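Local structure of glycosaminoglycan xylosylkinase (Hydra vulgaris, 5XOM) at residues I57-L62 and E282-E287; F147-P152 and G289-H294; D51-M56 and L212-K217. The protein probably phosphorylates the xylose of the glycosaminoglycan linkage region of proteoglycans, as a Fam20 family kinase of the secretory pathway. All blocks are in the same frame, centred on the assembly; numbering follows the deposited sequence.

Contact 1: I57-L62 and E282-E287; sequences ISVRAL and EYIENE. With NAG (2-acetamido-2-deoxy-beta-D-glucopyranose), chain D.
Val59 turns its CG1 between the backbone N and the carbonyl carbon (chi1 82°), which leaves CG2 anti to the backbone N and facing Asn286 and Ile284. Ile284 answers with CG1 in the same kind of position (chi1 58°) and an extended outer torsion that lifts CD1 off the strand. The motif is a type I beta turn, Ser58 to Ala61, resting on strand 280-286 of a beta hairpin. The turn is closed by backbone bonds in both directions between Ser58 and Ala61.

The strand meets it mainly with side chains. CD1 of Ile284 packs against the turn's carbonyls and lies 3.7 Å from the O of Val59. The O of Ser58 is almost as near to the same methyl. CD2 of Leu62 reaches this CD1 of Ile284 at 4.0 Å, the two side chains running past one another antiparallel.

Nearer the glycan, Val59 and Asn286 cross obliquely. CG2 of Val59 sits 3.4 Å from OD1 of Asn286, a van der Waals contact of a methyl with the amide oxygen. That oxygen accepts a hydrogen bond from the backbone N of Asn288, which helps fix the rotation of the amide. Asn288 probably carries the nearby N-acetylglucosamine, since an Asn-X-Ser sequence starts there. The other end of the amide faces this sugar: ND2 of Asn286 lies 3.0 Å from O6 of the NAG.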
# COMPACT_ATOMS: atom_id res chain seq x y z
N ILE A 57 0.21 -8.43 8.36
CA ILE A 57 0.80 -8.42 9.69
C ILE A 57 2.27 -8.84 9.62
O ILE A 57 2.61 -9.84 8.98
CB ILE A 57 0.02 -9.34 10.64
CG1 ILE A 57 -1.43 -8.86 10.76
CG2 ILE A 57 0.68 -9.39 12.02
CD1 ILE A 57 -2.32 -9.86 11.42
N SER A 58 3.13 -8.07 10.29
CA SER A 58 4.49 -8.47 10.61
C SER A 58 4.72 -8.19 12.09
O SER A 58 3.88 -7.61 12.77
CB SER A 58 5.52 -7.73 9.74
OG SER A 58 5.35 -6.33 9.83
N VAL A 59 5.88 -8.61 12.60
CA VAL A 59 6.08 -8.57 14.04
C VAL A 59 6.19 -7.14 14.56
O VAL A 59 5.98 -6.91 15.76
CB VAL A 59 7.33 -9.38 14.44
CG1 VAL A 59 8.61 -8.58 14.26
CG2 VAL A 59 7.20 -9.87 15.88
N ARG A 60 6.44 -6.16 13.69
CA ARG A 60 6.50 -4.76 14.11
C ARG A 60 5.39 -3.90 13.53
O ARG A 60 5.45 -2.67 13.63
CB ARG A 60 7.86 -4.17 13.73
CG ARG A 60 9.03 -4.74 14.54
CD ARG A 60 8.79 -4.57 16.05
NE ARG A 60 8.57 -3.18 16.42
CZ ARG A 60 8.45 -2.75 17.67
NH1 ARG A 60 8.53 -3.57 18.72
NH2 ARG A 60 8.25 -1.45 17.90
N ALA A 61 4.34 -4.51 12.96
CA ALA A 61 3.23 -3.73 12.43
C ALA A 61 2.03 -4.64 12.20
O ALA A 61 2.13 -5.60 11.44
CB ALA A 61 3.61 -3.01 11.13
N LEU A 62 0.90 -4.32 12.84
CA LEU A 62 -0.33 -5.04 12.55
C LEU A 62 -1.02 -4.50 11.31
O LEU A 62 -1.64 -5.26 10.56
CB LEU A 62 -1.28 -4.99 13.75
CG LEU A 62 -0.93 -5.80 15.00
CD1 LEU A 62 -2.09 -5.72 16.00
CD2 LEU A 62 -0.57 -7.25 14.66
N GLU A 282 -0.30 -6.90 26.24
CA GLU A 282 -0.24 -8.06 25.37
C GLU A 282 0.71 -7.77 24.21
O GLU A 282 0.83 -6.63 23.76
CB GLU A 282 -1.64 -8.42 24.85
CG GLU A 282 -2.57 -8.96 25.93
CD GLU A 282 -4.02 -9.05 25.48
OE1 GLU A 282 -4.50 -10.19 25.27
OE2 GLU A 282 -4.68 -8.00 25.34
N TYR A 283 1.38 -8.82 23.73
CA TYR A 283 2.39 -8.64 22.70
C TYR A 283 2.43 -9.85 21.78
O TYR A 283 2.02 -10.95 22.16
CB TYR A 283 3.78 -8.39 23.32
CG TYR A 283 4.35 -9.53 24.15
CD1 TYR A 283 4.04 -9.66 25.50
CD2 TYR A 283 5.25 -10.43 23.59
CE1 TYR A 283 4.58 -10.69 26.26
CE2 TYR A 283 5.80 -11.46 24.35
CZ TYR A 283 5.46 -11.59 25.68
OH TYR A 283 6.01 -12.61 26.42
N ILE A 284 2.88 -9.62 20.55
CA ILE A 284 3.15 -10.69 19.60
C ILE A 284 4.66 -10.91 19.56
O ILE A 284 5.45 -10.06 19.98
CB ILE A 284 2.60 -10.37 18.18
CG1 ILE A 284 3.21 -9.06 17.65
CG2 ILE A 284 1.08 -10.31 18.20
CD1 ILE A 284 2.83 -8.75 16.20
N GLU A 285 5.07 -12.07 19.05
CA GLU A 285 6.48 -12.42 19.07
C GLU A 285 6.76 -13.53 18.07
O GLU A 285 5.96 -14.46 17.93
CB GLU A 285 6.91 -12.84 20.49
CG GLU A 285 8.40 -13.10 20.64
CD GLU A 285 8.79 -13.31 22.09
OE1 GLU A 285 8.33 -14.30 22.69
OE2 GLU A 285 9.56 -12.49 22.64
N ASN A 286 7.88 -13.40 17.36
CA ASN A 286 8.40 -14.48 16.53
C ASN A 286 9.92 -14.39 16.53
O ASN A 286 10.51 -13.76 17.42
CB ASN A 286 7.77 -14.43 15.12
CG ASN A 286 8.16 -13.19 14.33
OD1 ASN A 286 9.08 -12.46 14.69
ND2 ASN A 286 7.45 -12.96 13.24
N GLU A 287 10.56 -15.02 15.55
CA GLU A 287 12.02 -15.04 15.52
C GLU A 287 12.64 -13.66 15.28
O GLU A 287 13.81 -13.46 15.64
CB GLU A 287 12.51 -16.02 14.45
CG GLU A 287 12.25 -15.59 13.01
CD GLU A 287 12.56 -16.68 12.01
OE1 GLU A 287 12.84 -17.82 12.44
OE2 GLU A 287 12.52 -16.40 10.79
C1 NAG D . 11.44 -12.44 9.51
C2 NAG D . 12.39 -12.90 8.37
C3 NAG D . 11.65 -13.87 7.43
C4 NAG D . 10.93 -14.97 8.21
C5 NAG D . 10.08 -14.38 9.32
C6 NAG D . 9.45 -15.41 10.22
C7 NAG D . 14.06 -11.78 6.94
C8 NAG D . 14.40 -10.53 6.19
N2 NAG D . 12.90 -11.76 7.61
O3 NAG D . 12.55 -14.44 6.49
O4 NAG D . 10.08 -15.70 7.33
O5 NAG D . 10.91 -13.57 10.15
O6 NAG D . 8.89 -14.80 11.37
O7 NAG D . 14.81 -12.75 6.96

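Contact 2: F147-P152 and G289-H294; sequences FYRAPP and GSMVIH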
# COMPACT_ATOMS: atom_id res chain seq x y z
N PHE A 147 1.81 4.31 14.79
CA PHE A 147 2.14 3.14 15.60
C PHE A 147 1.82 1.85 14.86
O PHE A 147 2.62 0.91 14.87
CB PHE A 147 1.38 3.20 16.94
CG PHE A 147 1.91 4.23 17.90
CD1 PHE A 147 3.27 4.34 18.15
CD2 PHE A 147 1.04 5.09 18.55
CE1 PHE A 147 3.75 5.29 19.03
CE2 PHE A 147 1.52 6.04 19.44
CZ PHE A 147 2.88 6.14 19.68
N TYR A 148 0.65 1.78 14.21
CA TYR A 148 0.22 0.62 13.43
C TYR A 148 0.21 -0.67 14.26
O TYR A 148 0.55 -1.74 13.77
CB TYR A 148 1.07 0.46 12.16
CG TYR A 148 0.96 1.65 11.21
CD1 TYR A 148 -0.21 1.88 10.49
CD2 TYR A 148 2.01 2.54 11.04
CE1 TYR A 148 -0.33 2.96 9.64
CE2 TYR A 148 1.90 3.63 10.18
CZ TYR A 148 0.73 3.83 9.49
OH TYR A 148 0.61 4.91 8.65
N ARG A 149 -0.24 -0.57 15.51
CA ARG A 149 -0.26 -1.69 16.45
C ARG A 149 -1.66 -2.09 16.90
O ARG A 149 -1.79 -2.86 17.86
CB ARG A 149 0.56 -1.35 17.69
CG ARG A 149 1.92 -0.99 17.31
CD ARG A 149 2.75 -0.42 18.42
NE ARG A 149 3.82 0.27 17.74
CZ ARG A 149 4.83 0.88 18.33
NH1 ARG A 149 4.97 0.90 19.66
NH2 ARG A 149 5.72 1.48 17.56
N ALA A 150 -2.70 -1.54 16.28
CA ALA A 150 -4.07 -1.81 16.66
C ALA A 150 -4.78 -2.60 15.58
O ALA A 150 -4.66 -2.26 14.40
CB ALA A 150 -4.82 -0.50 16.92
N PRO A 151 -5.51 -3.66 15.93
CA PRO A 151 -6.28 -4.42 14.95
C PRO A 151 -7.43 -3.52 14.35
O PRO A 151 -7.93 -2.65 15.05
CB PRO A 151 -6.87 -5.59 15.73
CG PRO A 151 -6.36 -5.48 17.11
CD PRO A 151 -5.65 -4.19 17.30
N PRO A 152 -7.76 -3.77 13.10
CA PRO A 152 -8.85 -2.98 12.47
C PRO A 152 -10.16 -3.03 13.25
O PRO A 152 -10.58 -4.07 13.75
CB PRO A 152 -8.99 -3.63 11.09
CG PRO A 152 -7.63 -4.19 10.79
CD PRO A 152 -6.91 -4.44 12.11
N GLY A 289 11.63 -10.68 16.56
CA GLY A 289 11.42 -9.70 17.61
C GLY A 289 10.05 -9.82 18.24
O GLY A 289 9.40 -10.87 18.17
N SER A 290 9.61 -8.74 18.89
CA SER A 290 8.33 -8.71 19.58
C SER A 290 7.80 -7.28 19.58
O SER A 290 8.53 -6.32 19.33
CB SER A 290 8.45 -9.24 21.02
OG SER A 290 9.09 -8.29 21.86
N MET A 291 6.50 -7.15 19.86
CA MET A 291 5.88 -5.83 19.92
C MET A 291 4.64 -5.86 20.81
O MET A 291 3.81 -6.76 20.67
CB MET A 291 5.49 -5.32 18.53
CG MET A 291 4.85 -3.92 18.54
SD MET A 291 4.76 -3.06 16.96
CE MET A 291 3.42 -3.93 16.21
N VAL A 292 4.54 -4.87 21.70
CA VAL A 292 3.31 -4.68 22.47
C VAL A 292 2.24 -4.09 21.57
O VAL A 292 2.48 -3.10 20.87
CB VAL A 292 3.58 -3.77 23.68
CG1 VAL A 292 2.31 -3.58 24.52
CG2 VAL A 292 4.73 -4.32 24.52
N ILE A 293 1.06 -4.71 21.55
CA ILE A 293 0.01 -4.31 20.62
C ILE A 293 -1.06 -3.55 21.38
O ILE A 293 -1.26 -3.72 22.58
CB ILE A 293 -0.60 -5.51 19.85
CG1 ILE A 293 -1.16 -6.56 20.81
CG2 ILE A 293 0.42 -6.12 18.91
CD1 ILE A 293 -1.89 -7.67 20.11
N HIS A 294 -1.76 -2.68 20.65
CA HIS A 294 -2.83 -1.86 21.20
C HIS A 294 -4.14 -2.61 21.03
O HIS A 294 -4.98 -2.32 20.16
CB HIS A 294 -2.87 -0.50 20.54
CG HIS A 294 -1.59 0.30 20.78
ND1 HIS A 294 -1.20 1.35 19.95
CD2 HIS A 294 -0.66 0.20 21.77
CE1 HIS A 294 -0.07 1.85 20.41
NE2 HIS A 294 0.27 1.17 21.50
O HOH W 1 3.87 -0.82 21.77
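Arg149 and His294 join the two segments by backbone and side chain at once. The N of His294 donates to the carbonyl O of Arg149 at 2.8 Å, with an N-H...O angle of 155°. The His294 ring then lies against Arg149, whose CB stands over one face, 4.1 Å from the ring centroid. Phe147 takes the edge of the same imidazole. The pair is an offset edge-to-face stack with centroids 5.6 Å apart and planes at 88°, the His294 edge turned to the Phe147 face.

Met291 covers the aliphatic part of Arg149. Its chain bends at the last torsion (chi3 76°), which lays CE of Met291 3.5 Å from CG of Arg149. SD is beside CG, CD and NE.

The guanidinium is held from several sides. NE of Arg149 donates to the O of Phe147 at 3.2 Å, from above the carbonyl plane. Phe147 also places CD1 over the centre of the guanidinium face. A water accepts from NH1 of Arg149 at 2.9 Å and donates to the O of Val292. Farther out, Asp265 of helix 259-273 forms a salt bridge with NH1. Asp142 of helix 132-144 binds both the N of Arg149 and ND1 of His294, while Thr266 bonds to NE2 of His294.

By strand order, 147-152 probably corresponds to the loop between helix C and strand 4 of protein kinases. The chain after His294 probably leads into the counterpart of the DFG motif. With both nitrogens bonded, the buried imidazole has its rotation fixed. The arginine charge is met by Asp265, so the buried polar groups are paired within an otherwise aromatic and aliphatic contact.

Contact 3: D51-M56 and L212-K217; sequences DVWHDM and LWLPEK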
# COMPACT_ATOMS: atom_id res chain seq x y z
N ASP A 51 -7.64 -12.36 3.33
CA ASP A 51 -6.24 -12.63 2.99
C ASP A 51 -5.40 -11.36 3.10
O ASP A 51 -4.23 -11.42 3.50
CB ASP A 51 -6.15 -13.22 1.59
CG ASP A 51 -6.66 -14.66 1.53
OD1 ASP A 51 -6.42 -15.43 2.48
OD2 ASP A 51 -7.30 -15.01 0.52
N VAL A 52 -5.97 -10.21 2.72
CA VAL A 52 -5.27 -8.94 2.91
C VAL A 52 -4.92 -8.74 4.38
O VAL A 52 -3.81 -8.29 4.71
CB VAL A 52 -6.12 -7.78 2.37
CG1 VAL A 52 -5.43 -6.44 2.65
CG2 VAL A 52 -6.37 -7.96 0.87
N TRP A 53 -5.85 -9.06 5.27
CA TRP A 53 -5.61 -8.95 6.71
C TRP A 53 -4.51 -9.91 7.16
O TRP A 53 -3.58 -9.51 7.87
CB TRP A 53 -6.91 -9.21 7.47
CG TRP A 53 -6.80 -9.41 8.97
CD1 TRP A 53 -7.40 -10.40 9.71
CD2 TRP A 53 -6.09 -8.59 9.92
NE1 TRP A 53 -7.10 -10.25 11.04
CE2 TRP A 53 -6.30 -9.15 11.20
CE3 TRP A 53 -5.29 -7.45 9.80
CZ2 TRP A 53 -5.74 -8.60 12.35
CZ3 TRP A 53 -4.73 -6.91 10.95
CH2 TRP A 53 -4.96 -7.49 12.21
N HIS A 54 -4.59 -11.17 6.74
CA HIS A 54 -3.61 -12.15 7.19
C HIS A 54 -2.21 -11.82 6.69
O HIS A 54 -1.23 -12.08 7.40
CB HIS A 54 -4.02 -13.56 6.75
CG HIS A 54 -5.22 -14.09 7.45
ND1 HIS A 54 -5.48 -15.44 7.56
CD2 HIS A 54 -6.24 -13.46 8.08
CE1 HIS A 54 -6.61 -15.62 8.23
NE2 HIS A 54 -7.09 -14.44 8.55
N ASP A 55 -2.09 -11.26 5.49
CA ASP A 55 -0.79 -11.01 4.88
C ASP A 55 -0.15 -9.68 5.28
O ASP A 55 1.04 -9.50 5.04
CB ASP A 55 -0.89 -11.05 3.36
CG ASP A 55 -1.24 -12.42 2.82
OD1 ASP A 55 -0.97 -13.42 3.52
OD2 ASP A 55 -1.78 -12.49 1.70
N MET A 56 -0.90 -8.75 5.86
CA MET A 56 -0.31 -7.45 6.16
C MET A 56 0.42 -7.43 7.50
O MET A 56 1.21 -6.51 7.74
CB MET A 56 -1.37 -6.33 6.13
CG MET A 56 -2.26 -6.21 7.36
SD MET A 56 -3.26 -4.69 7.38
CE MET A 56 -4.19 -4.84 5.85
N LEU A 212 -11.30 -7.05 14.64
CA LEU A 212 -10.79 -8.28 14.04
C LEU A 212 -9.93 -9.08 15.01
O LEU A 212 -9.05 -8.54 15.69
CB LEU A 212 -9.94 -7.99 12.81
CG LEU A 212 -10.59 -7.61 11.49
CD1 LEU A 212 -9.50 -7.36 10.47
CD2 LEU A 212 -11.53 -8.71 11.03
N TRP A 213 -10.16 -10.39 15.02
CA TRP A 213 -9.20 -11.31 15.61
C TRP A 213 -7.89 -11.30 14.85
O TRP A 213 -7.87 -11.23 13.62
CB TRP A 213 -9.74 -12.73 15.57
CG TRP A 213 -10.63 -13.09 16.66
CD1 TRP A 213 -11.39 -12.23 17.38
CD2 TRP A 213 -10.86 -14.39 17.18
NE1 TRP A 213 -12.11 -12.93 18.33
CE2 TRP A 213 -11.80 -14.26 18.23
CE3 TRP A 213 -10.38 -15.65 16.86
CZ2 TRP A 213 -12.26 -15.35 18.96
CZ3 TRP A 213 -10.84 -16.73 17.59
CH2 TRP A 213 -11.78 -16.58 18.63
N LEU A 214 -6.79 -11.39 15.59
CA LEU A 214 -5.52 -11.71 14.97
C LEU A 214 -5.55 -13.16 14.46
O LEU A 214 -6.16 -14.03 15.09
CB LEU A 214 -4.38 -11.53 15.97
CG LEU A 214 -3.79 -10.12 16.11
CD1 LEU A 214 -4.84 -9.13 16.61
CD2 LEU A 214 -2.60 -10.14 17.04
N PRO A 215 -4.92 -13.45 13.33
CA PRO A 215 -4.88 -14.83 12.85
C PRO A 215 -4.09 -15.72 13.79
O PRO A 215 -3.31 -15.26 14.63
CB PRO A 215 -4.19 -14.72 11.48
CG PRO A 215 -3.56 -13.38 11.45
CD PRO A 215 -4.35 -12.50 12.36
N GLU A 216 -4.32 -17.03 13.65
CA GLU A 216 -3.71 -18.00 14.55
C GLU A 216 -2.19 -17.97 14.48
O GLU A 216 -1.51 -18.27 15.46
CB GLU A 216 -4.22 -19.40 14.23
CG GLU A 216 -5.21 -19.95 15.25
CD GLU A 216 -5.72 -21.32 14.87
OE1 GLU A 216 -6.87 -21.65 15.24
OE2 GLU A 216 -4.97 -22.07 14.21
N LYS A 217 -1.64 -17.62 13.31
CA LYS A 217 -0.19 -17.51 13.14
C LYS A 217 0.44 -16.49 14.09
O LYS A 217 1.65 -16.54 14.32
CB LYS A 217 0.10 -17.18 11.67
CG LYS A 217 1.48 -16.66 11.33
CD LYS A 217 1.64 -16.57 9.82
CE LYS A 217 2.78 -15.65 9.40
NZ LYS A 217 2.33 -14.73 8.32
O HOH W 2 1.36 -11.89 8.14
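His54 and Pro215 bring the two backbones closest, CA to CA 6.4 Å, where helix 49-56 faces the chain 212-217, extended as far as Pro215. By strand order this chain probably corresponds to the hinge of the protein kinase fold, the link that follows the fifth strand of the N-terminal lobe sheet. Helix 49-56 thus packs on this probable hinge.

Trp53 carries most of the contact. Its CG is anti to the backbone N (chi1 168°), which points the NE1 edge of the indole at the carbonyl of Trp213. NE1 of Trp53 donates to the O of Trp213 at 2.9 Å, a fairly straight bond (153°). The acceptor lies near the ring plane, and this bond, with Leu212 on one face, would help hold the indole's orientation. CD1 of Leu212 stands 3.5 Å from the centroid of the Trp53 five-membered ring, close to the ring normal. CD of Pro215 approaches the indole obliquely, 3.8 Å from NE1 of Trp53. Replacing Trp53 with alanine removes the indole and is likely to leave the Trp213 carbonyl without this donor and open a gap beside Leu212 and Pro215.

His54 meets the same proline with its ring. CB of Pro215 is centred over one imidazole face, 4.0 Å from the centroid of the His54 ring. The imidazole also has a weak hydrogen bond, through NE2, to Gln106 of strand 106-112. Val52, on the same helix, packs against Val68 of the second subunit.

Lys217 joins the helix through a water. This water donates to the O of His54 at 2.7 Å and accepts from NZ of Lys217 at 3.0 Å.

How the contacts relate
The three contacts form one continuous patch. Their centres form a triangle: contact 1 is about 7 Å from contact 2 and about 11 Å from contact 3, and contacts 2 and 3 are about 13 Å apart. Along the chain come first segments 51-56, 57-62 and 147-152, then second segments 212-217, 282-287 and 289-294, so every pair of contacts crosses. Contacts 1 and 2 share the hairpin of strands 280-286 and 289-292. The N of Leu62 probably bonds to the O of Tyr148, and Pro152 O to Leu212 N. Segments 51-56 and 57-62 thus join the probable hinge and the hairpin, and the contacts probably lie where the two kinase lobes meet.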